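Local coordinates for protein glutathione s-transferase I (PDB 1AXD) that conjugates glutathione to electrophilic compounds and, as a herbicide-detoxifying transferase of maize, probably makes them easier for the plant to dispose of, at residues P32-F35 with A36-E39; A91-V94 with D95-E99; H188-A191 with W192-G195. One frame throughout, in Å; residues are numbered along the deposited sequence.

Contact 1 of 3, residues P32-F35 with A36-E39; sequences PINF and ATAE
N34 and E39 face each other across the neck of a type I beta turn running from F35 to A38, in the loop between strand 28-31 and helix 43-46 of the thioredoxin-like N-terminal domain. The E39 side chain reaches across to the 32-35 side: with CG anti to the backbone N (chi1 -153°) and the chain extended beyond it, the carboxylate arrives beside I33 and N34. There OE1 takes a weak bond from the backbone N of N34 at 3.3 Å, while OE2 lies 3.8 Å from CD1 of I33, whose side chain slants across that of E39. In the other direction N of E39 gives a 3.1 Å bond to O of N34, so the two residues are tied twice. With an alanine here in place of E39 the backbone N-H of N34 would probably lose its carboxylate partner, and a gap would open beside CD1 of I33. The N34 side chain meets T37 at about a right angle, with ND2 of N34 3.7 Å from CG2 of T37. F35 sets off away from 36-39; its ring meets that of H40, and its side chain touches V54 and packs on the backbone of the bound peptide. Across the turn itself, N of A38 bonds to O of F35 at 3.0 Å. OD1 of N34 accepts the N-H of A36 at 3.0 Å, with the donor well above the plane of the amide.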
ATOM      1  N   PRO A  32       7.037 -23.177  -5.604  1.00 27.23           N
ATOM      2  CA  PRO A  32       8.277 -22.407  -5.649  1.00 27.24           C
ATOM      3  C   PRO A  32       8.643 -21.913  -7.018  1.00 28.54           C
ATOM      4  O   PRO A  32       8.359 -22.585  -7.999  1.00 28.98           O
ATOM      5  CB  PRO A  32       9.312 -23.394  -5.103  1.00 29.08           C
ATOM      6  CG  PRO A  32       8.735 -24.731  -5.435  1.00 26.03           C
ATOM      7  CD  PRO A  32       7.294 -24.524  -5.067  1.00 26.57           C
ATOM      8  N   ILE A  33       9.220 -20.714  -7.069  1.00 27.31           N
ATOM      9  CA  ILE A  33       9.655 -20.095  -8.306  1.00 25.46           C
ATOM     10  C   ILE A  33      11.131 -19.881  -8.129  1.00 27.48           C
ATOM     11  O   ILE A  33      11.534 -19.250  -7.160  1.00 27.90           O
ATOM     12  CB  ILE A  33       8.950 -18.747  -8.537  1.00 24.54           C
ATOM     13  CG1 ILE A  33       7.434 -18.954  -8.634  1.00 27.53           C
ATOM     14  CG2 ILE A  33       9.495 -18.055  -9.806  1.00 17.61           C
ATOM     15  CD1 ILE A  33       6.964 -19.641  -9.888  1.00 28.73           C
ATOM     16  N   ASN A  34      11.931 -20.458  -9.016  1.00 24.01           N
ATOM     17  CA  ASN A  34      13.374 -20.341  -8.937  1.00 22.51           C
ATOM     18  C   ASN A  34      13.825 -19.090  -9.625  1.00 25.53           C
ATOM     19  O   ASN A  34      13.451 -18.863 -10.771  1.00 29.38           O
ATOM     20  CB  ASN A  34      14.009 -21.571  -9.577  1.00 22.74           C
ATOM     21  CG  ASN A  34      15.498 -21.654  -9.348  1.00 25.78           C
ATOM     22  OD1 ASN A  34      16.085 -20.859  -8.625  1.00 25.52           O
ATOM     23  ND2 ASN A  34      16.124 -22.629  -9.985  1.00 26.57           N
ATOM     24  N   PHE A  35      14.550 -18.234  -8.920  1.00 21.85           N
ATOM     25  CA  PHE A  35      15.030 -17.006  -9.518  1.00 22.01           C
ATOM     26  C   PHE A  35      16.284 -17.297 -10.281  1.00 25.47           C
ATOM     27  O   PHE A  35      16.560 -16.612 -11.258  1.00 29.96           O
ATOM     28  CB  PHE A  35      15.280 -15.923  -8.456  1.00 24.19           C
ATOM     29  CG  PHE A  35      14.026 -15.240  -7.951  1.00 24.58           C
ATOM     30  CD1 PHE A  35      12.831 -15.307  -8.658  1.00 30.49           C
ATOM     31  CD2 PHE A  35      14.048 -14.522  -6.762  1.00 25.18           C
ATOM     32  CE1 PHE A  35      11.677 -14.668  -8.184  1.00 27.28           C
ATOM     33  CE2 PHE A  35      12.904 -13.885  -6.286  1.00 23.82           C
ATOM     34  CZ  PHE A  35      11.720 -13.960  -6.999  1.00 24.71           C
ATOM     35  N   ALA A  36      17.017 -18.334  -9.885  1.00 21.53           N
ATOM     36  CA  ALA A  36      18.258 -18.697 -10.560  1.00 25.77           C
ATOM     37  C   ALA A  36      18.075 -19.001 -12.046  1.00 30.05           C
ATOM     38  O   ALA A  36      18.987 -18.757 -12.823  1.00 32.55           O
ATOM     39  CB  ALA A  36      18.908 -19.865  -9.843  1.00 24.35           C
ATOM     40  N   THR A  37      16.922 -19.563 -12.410  1.00 29.96           N
ATOM     41  CA  THR A  37      16.618 -19.903 -13.797  1.00 26.46           C
ATOM     42  C   THR A  37      15.634 -18.932 -14.386  1.00 27.29           C
ATOM     43  O   THR A  37      15.002 -19.257 -15.371  1.00 31.51           O
ATOM     44  CB  THR A  37      16.050 -21.354 -13.915  1.00 25.11           C
ATOM     45  OG1 THR A  37      14.909 -21.506 -13.064  1.00 22.62           O
ATOM     46  CG2 THR A  37      17.114 -22.398 -13.506  1.00 23.60           C
ATOM     47  N   ALA A  38      15.503 -17.747 -13.786  1.00 26.43           N
ATOM     48  CA  ALA A  38      14.580 -16.707 -14.256  1.00 23.18           C
ATOM     49  C   ALA A  38      13.222 -17.225 -14.519  1.00 24.21           C
ATOM     50  O   ALA A  38      12.569 -16.760 -15.435  1.00 25.94           O
ATOM     51  CB  ALA A  38      15.141 -15.990 -15.485  1.00 19.43           C
ATOM     52  N   GLU A  39      12.764 -18.136 -13.671  1.00 26.64           N
ATOM     53  CA  GLU A  39      11.445 -18.730 -13.807  1.00 28.37           C
ATOM     54  C   GLU A  39      10.361 -17.667 -13.654  1.00 29.77           C
ATOM     55  O   GLU A  39       9.327 -17.752 -14.298  1.00 31.72           O
ATOM     56  CB  GLU A  39      11.287 -19.811 -12.739  1.00 31.21           C
ATOM     57  CG  GLU A  39      10.325 -20.924 -13.087  1.00 38.84           C
ATOM     58  CD  GLU A  39      10.209 -21.963 -11.985  1.00 42.25           C
ATOM     59  OE1 GLU A  39      11.260 -22.453 -11.510  1.00 42.14           O
ATOM     60  OE2 GLU A  39       9.062 -22.291 -11.596  1.00 47.10           O
TER

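Contact 2 of 3, residues A91-V94 with D95-E99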
ATOM      1  N   ALA A  91     -14.199  -1.332   9.460  1.00 24.51           N
ATOM      2  CA  ALA A  91     -13.469  -1.625   8.232  1.00 25.93           C
ATOM      3  C   ALA A  91     -12.489  -0.518   7.932  1.00 29.03           C
ATOM      4  O   ALA A  91     -11.387  -0.802   7.483  1.00 36.17           O
ATOM      5  CB  ALA A  91     -14.447  -1.854   7.064  1.00 27.08           C
ATOM      6  N   ALA A  92     -12.861   0.728   8.211  1.00 26.14           N
ATOM      7  CA  ALA A  92     -11.979   1.865   7.974  1.00 24.65           C
ATOM      8  C   ALA A  92     -10.690   1.746   8.756  1.00 25.59           C
ATOM      9  O   ALA A  92      -9.638   2.078   8.232  1.00 25.24           O
ATOM     10  CB  ALA A  92     -12.707   3.170   8.311  1.00 22.49           C
ATOM     11  N   MET A  93     -10.770   1.299  10.008  1.00 29.04           N
ATOM     12  CA  MET A  93      -9.581   1.144  10.851  1.00 30.40           C
ATOM     13  C   MET A  93      -8.644   0.079  10.297  1.00 28.40           C
ATOM     14  O   MET A  93      -7.437   0.289  10.290  1.00 27.06           O
ATOM     15  CB  MET A  93      -9.970   0.779  12.292  1.00 38.04           C
ATOM     16  CG  MET A  93     -10.713   1.851  13.080  1.00 41.81           C
ATOM     17  SD  MET A  93      -9.826   3.407  13.156  1.00 58.87           S
ATOM     18  CE  MET A  93      -8.285   2.923  13.950  1.00 52.22           C
ATOM     19  N   VAL A  94      -9.194  -1.056   9.867  1.00 25.63           N
ATOM     20  CA  VAL A  94      -8.393  -2.145   9.304  1.00 22.65           C
ATOM     21  C   VAL A  94      -7.598  -1.615   8.146  1.00 24.39           C
ATOM     22  O   VAL A  94      -6.400  -1.863   8.078  1.00 27.44           O
ATOM     23  CB  VAL A  94      -9.282  -3.319   8.854  1.00 18.76           C
ATOM     24  CG1 VAL A  94      -8.445  -4.419   8.159  1.00 12.26           C
ATOM     25  CG2 VAL A  94     -10.009  -3.897  10.076  1.00 15.06           C
ATOM     26  N   ASP A  95      -8.241  -0.847   7.272  1.00 22.85           N
ATOM     27  CA  ASP A  95      -7.551  -0.259   6.133  1.00 21.11           C
ATOM     28  C   ASP A  95      -6.481   0.690   6.590  1.00 19.80           C
ATOM     29  O   ASP A  95      -5.383   0.647   6.047  1.00 23.55           O
ATOM     30  CB  ASP A  95      -8.530   0.480   5.218  1.00 25.70           C
ATOM     31  CG  ASP A  95      -9.510  -0.448   4.514  1.00 25.84           C
ATOM     32  OD1 ASP A  95      -9.402  -1.694   4.611  1.00 22.68           O
ATOM     33  OD2 ASP A  95     -10.394   0.096   3.832  1.00 28.55           O
ATOM     34  N   VAL A  96      -6.782   1.540   7.572  1.00 13.33           N
ATOM     35  CA  VAL A  96      -5.798   2.493   8.084  1.00 13.83           C
ATOM     36  C   VAL A  96      -4.550   1.795   8.527  1.00 16.19           C
ATOM     37  O   VAL A  96      -3.459   2.228   8.187  1.00 17.39           O
ATOM     38  CB  VAL A  96      -6.338   3.313   9.286  1.00 16.08           C
ATOM     39  CG1 VAL A  96      -5.189   4.079   9.966  1.00 12.55           C
ATOM     40  CG2 VAL A  96      -7.427   4.306   8.833  1.00 14.08           C
ATOM     41  N   TRP A  97      -4.698   0.698   9.257  1.00 17.53           N
ATOM     42  CA  TRP A  97      -3.534  -0.010   9.748  1.00 13.53           C
ATOM     43  C   TRP A  97      -2.898  -0.931   8.759  1.00 12.29           C
ATOM     44  O   TRP A  97      -1.735  -1.259   8.917  1.00 13.94           O
ATOM     45  CB  TRP A  97      -3.827  -0.648  11.115  1.00 12.58           C
ATOM     46  CG  TRP A  97      -4.009   0.412  12.177  1.00 10.40           C
ATOM     47  CD1 TRP A  97      -5.172   1.087  12.481  1.00  7.80           C
ATOM     48  CD2 TRP A  97      -2.971   1.039  12.949  1.00 10.34           C
ATOM     49  NE1 TRP A  97      -4.906   2.108  13.370  1.00  9.99           N
ATOM     50  CE2 TRP A  97      -3.568   2.105  13.672  1.00 11.86           C
ATOM     51  CE3 TRP A  97      -1.592   0.817  13.086  1.00 10.64           C
ATOM     52  CZ2 TRP A  97      -2.828   2.950  14.517  1.00 12.87           C
ATOM     53  CZ3 TRP A  97      -0.850   1.663  13.931  1.00 14.52           C
ATOM     54  CH2 TRP A  97      -1.475   2.716  14.632  1.00 16.62           C
ATOM     55  N   ILE A  98      -3.631  -1.337   7.727  1.00 15.22           N
ATOM     56  CA  ILE A  98      -3.058  -2.183   6.681  1.00 14.65           C
ATOM     57  C   ILE A  98      -2.095  -1.275   5.911  1.00 15.89           C
ATOM     58  O   ILE A  98      -1.074  -1.739   5.444  1.00 17.27           O
ATOM     59  CB  ILE A  98      -4.163  -2.753   5.730  1.00 15.05           C
ATOM     60  CG1 ILE A  98      -4.823  -3.979   6.360  1.00 17.06           C
ATOM     61  CG2 ILE A  98      -3.579  -3.153   4.355  1.00 10.79           C
ATOM     62  CD1 ILE A  98      -5.935  -4.567   5.519  1.00 12.05           C
ATOM     63  N   GLU A  99      -2.406   0.014   5.825  1.00 17.34           N
ATOM     64  CA  GLU A  99      -1.555   0.960   5.122  1.00 18.08           C
ATOM     65  C   GLU A  99      -0.362   1.350   5.944  1.00 19.97           C
ATOM     66  O   GLU A  99       0.705   1.544   5.387  1.00 26.14           O
ATOM     67  CB  GLU A  99      -2.353   2.200   4.721  1.00 20.56           C
ATOM     68  CG  GLU A  99      -3.329   2.006   3.570  1.00 20.93           C
ATOM     69  CD  GLU A  99      -2.637   1.640   2.273  1.00 22.14           C
ATOM     70  OE1 GLU A  99      -1.839   2.456   1.767  1.00 21.33           O
ATOM     71  OE2 GLU A  99      -2.893   0.530   1.757  1.00 22.75           O
TER
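M93 and W97 run alongside each other and make one of two apolar contacts here. The methionine chain bends at both chi2 and chi3 (-56° and -59°), which curls its end round toward the following turn until CE reaches the edge of the indole, in the ring plane, 3.9 Å from CD1 of W97 and 3.5 Å from NE1, its nearest ring atom. O of M93 also sits at that edge, near the ring plane, 3.3 Å from CD1 of W97. The other apolar pair is V94 and I98, whose side chains cross with CG1 of V94 3.6 Å from CD1 of I98; CG1 of I98 also lies against O of V94.

Backbone hydrogen bonds of the i to i+4 kind join the two segments. N of D95 reaches O of A91 at 3.2 Å, N of V96 reaches O of A92 at 3.0 Å, and N of W97 reaches O of M93 at 3.0 Å. N of I98 closes on O of V94 at 2.8 Å. All belong to helix 88-122, the long helix that opens the all-helical C-terminal part of the glutathione transferase fold, and one side of it is turned to the second subunit.

The charged interaction belongs to that side: OD2 of D95 forms a salt bridge with R76 of the second subunit, and A92 packs on L64 and V96 on F65 of that subunit. W97 and M93 both touch R148 of helix 128-151 in their own chain, and the W97 ring makes an edge-to-face contact with Y145. V94 rests on A156 and S161, and I98 on L162.

Contact 3 of 3, residues H188-A191 with W192-G195; sequences HVKA and WWSG
W192 has O of V189 at its edge, in the ring plane, with CE3 3.3 Å from that oxygen. CG1 of V189 is 3.7 Å from the same CE3, and the two side chains extend together in the same direction. The indole is put there by CG standing anti to the backbone N (chi1 167°), which lays its six-membered ring alongside the valine. Its NE1 is hydrogen-bonded to D164. The second indole, W193, takes its cross-segment contact at CD1, where NZ of K190 approaches obliquely to 3.9 Å, and F175 meets this ring edge-to-face.

K190 crosses W193 obliquely. Its chain bends at chi2, chi3 and chi4, curling the ammonium group round toward the next turn of the helix, where NZ gives a 2.8 Å bond to OG of S194. The lysine is thus folded against its own helix and tied to a residue four positions on.

Regular i to i+4 backbone bonds join the two turns: N of W192 to O of H188, N of W193 to O of V189 at 2.8 Å, N of S194 to O of K190, and N of G195 to O of A191 at 2.9 Å.

The whole stretch is part of helix 187-198 in the helical C-terminal domain. H188 is hydrogen-bonded through ND1 to E146 of helix 128-151, V189 touches Y145 and W192 touches L149 of that helix, while W193 packs on V168, T171 and L172 of helix 168-174, so the helix packs against both.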
ATOM      1  N   HIS A 188       3.606  -3.268  25.355  1.00 35.30           N
ATOM      2  CA  HIS A 188       2.367  -3.605  24.650  1.00 33.19           C
ATOM      3  C   HIS A 188       2.565  -4.187  23.268  1.00 30.88           C
ATOM      4  O   HIS A 188       1.808  -5.067  22.888  1.00 30.55           O
ATOM      5  CB  HIS A 188       1.436  -2.402  24.627  1.00 29.41           C
ATOM      6  CG  HIS A 188       0.908  -2.042  25.976  1.00 28.48           C
ATOM      7  ND1 HIS A 188       1.368  -0.960  26.695  1.00 27.78           N
ATOM      8  CD2 HIS A 188      -0.039  -2.630  26.745  1.00 28.98           C
ATOM      9  CE1 HIS A 188       0.723  -0.894  27.848  1.00 29.07           C
ATOM     10  NE2 HIS A 188      -0.136  -1.896  27.902  1.00 28.25           N
ATOM     11  N   VAL A 189       3.575  -3.715  22.533  1.00 27.29           N
ATOM     12  CA  VAL A 189       3.871  -4.259  21.208  1.00 26.26           C
ATOM     13  C   VAL A 189       4.395  -5.664  21.446  1.00 29.08           C
ATOM     14  O   VAL A 189       3.996  -6.580  20.737  1.00 29.52           O
ATOM     15  CB  VAL A 189       4.936  -3.413  20.448  1.00 20.84           C
ATOM     16  CG1 VAL A 189       5.212  -4.010  19.064  1.00 18.65           C
ATOM     17  CG2 VAL A 189       4.461  -1.958  20.304  1.00 16.14           C
ATOM     18  N   LYS A 190       5.208  -5.833  22.495  1.00 30.83           N
ATOM     19  CA  LYS A 190       5.782  -7.131  22.864  1.00 31.73           C
ATOM     20  C   LYS A 190       4.712  -8.128  23.204  1.00 32.17           C
ATOM     21  O   LYS A 190       4.718  -9.224  22.661  1.00 32.82           O
ATOM     22  CB  LYS A 190       6.730  -6.979  24.051  1.00 32.84           C
ATOM     23  CG  LYS A 190       7.314  -8.294  24.572  1.00 39.56           C
ATOM     24  CD  LYS A 190       8.504  -8.802  23.755  1.00 44.19           C
ATOM     25  CE  LYS A 190       8.098  -9.525  22.468  1.00 51.21           C
ATOM     26  NZ  LYS A 190       7.337 -10.794  22.699  1.00 49.97           N
ATOM     27  N   ALA A 191       3.801  -7.757  24.095  1.00 30.54           N
ATOM     28  CA  ALA A 191       2.702  -8.638  24.486  1.00 31.79           C
ATOM     29  C   ALA A 191       1.922  -9.014  23.262  1.00 30.16           C
ATOM     30  O   ALA A 191       1.657 -10.185  23.048  1.00 30.00           O
ATOM     31  CB  ALA A 191       1.809  -7.925  25.514  1.00 35.33           C
ATOM     32  N   TRP A 192       1.573  -8.007  22.469  1.00 32.69           N
ATOM     33  CA  TRP A 192       0.838  -8.153  21.212  1.00 33.07           C
ATOM     34  C   TRP A 192       1.497  -9.173  20.298  1.00 33.04           C
ATOM     35  O   TRP A 192       0.812 -10.040  19.771  1.00 34.52           O
ATOM     36  CB  TRP A 192       0.783  -6.776  20.527  1.00 29.94           C
ATOM     37  CG  TRP A 192       0.345  -6.774  19.099  1.00 26.35           C
ATOM     38  CD1 TRP A 192      -0.917  -6.984  18.624  1.00 20.88           C
ATOM     39  CD2 TRP A 192       1.165  -6.501  17.958  1.00 23.90           C
ATOM     40  NE1 TRP A 192      -0.933  -6.856  17.261  1.00 22.06           N
ATOM     41  CE2 TRP A 192       0.332  -6.559  16.824  1.00 25.04           C
ATOM     42  CE3 TRP A 192       2.525  -6.204  17.787  1.00 27.34           C
ATOM     43  CZ2 TRP A 192       0.813  -6.333  15.530  1.00 26.43           C
ATOM     44  CZ3 TRP A 192       3.003  -5.978  16.508  1.00 25.71           C
ATOM     45  CH2 TRP A 192       2.148  -6.043  15.395  1.00 27.80           C
ATOM     46  N   TRP A 193       2.809  -9.060  20.120  1.00 30.71           N
ATOM     47  CA  TRP A 193       3.564  -9.978  19.278  1.00 30.99           C
ATOM     48  C   TRP A 193       3.559 -11.385  19.832  1.00 32.87           C
ATOM     49  O   TRP A 193       3.592 -12.328  19.062  1.00 34.04           O
ATOM     50  CB  TRP A 193       5.000  -9.478  19.121  1.00 31.96           C
ATOM     51  CG  TRP A 193       5.876 -10.411  18.364  1.00 27.44           C
ATOM     52  CD1 TRP A 193       7.059 -10.936  18.779  1.00 23.18           C
ATOM     53  CD2 TRP A 193       5.609 -10.979  17.077  1.00 30.59           C
ATOM     54  NE1 TRP A 193       7.542 -11.806  17.835  1.00 28.15           N
ATOM     55  CE2 TRP A 193       6.671 -11.853  16.780  1.00 28.51           C
ATOM     56  CE3 TRP A 193       4.569 -10.837  16.146  1.00 31.70           C
ATOM     57  CZ2 TRP A 193       6.725 -12.587  15.595  1.00 27.63           C
ATOM     58  CZ3 TRP A 193       4.625 -11.567  14.966  1.00 29.22           C
ATOM     59  CH2 TRP A 193       5.695 -12.431  14.705  1.00 29.25           C
ATOM     60  N   SER A 194       3.556 -11.530  21.151  1.00 35.44           N
ATOM     61  CA  SER A 194       3.531 -12.856  21.765  1.00 39.00           C
ATOM     62  C   SER A 194       2.170 -13.477  21.546  1.00 38.44           C
ATOM     63  O   SER A 194       2.086 -14.665  21.252  1.00 41.09           O
ATOM     64  CB  SER A 194       3.817 -12.757  23.266  1.00 39.39           C
ATOM     65  OG  SER A 194       4.995 -12.008  23.510  1.00 47.45           O
ATOM     66  N   GLY A 195       1.116 -12.679  21.680  1.00 33.00           N
ATOM     67  CA  GLY A 195      -0.221 -13.197  21.484  1.00 30.18           C
ATOM     68  C   GLY A 195      -0.358 -13.780  20.097  1.00 28.99           C
ATOM     69  O   GLY A 195      -0.916 -14.851  19.921  1.00 28.18           O
TER

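The three contacts follow one another along the chain without overlap. Contact 1 belongs to the loop after strand 28-31 in the thioredoxin-like N-terminal domain, contact 2 to helix 88-122, and contact 3 to helix 187-198. The centre of contact 1 lies about 34 Å from that of contact 2 and 36 Å from that of contact 3, across the centre of the chain. Contacts 2 and 3 are closer, with centres about 19 Å apart and nearest atoms about 8 Å, and both lean on helix 128-151, where Y145 touches W97 and V189. Contact 1 reaches the bound peptide through F35, contact 2 lies at the dimer interface, and contact 3, partly buried, joins helices of the C-terminal domain.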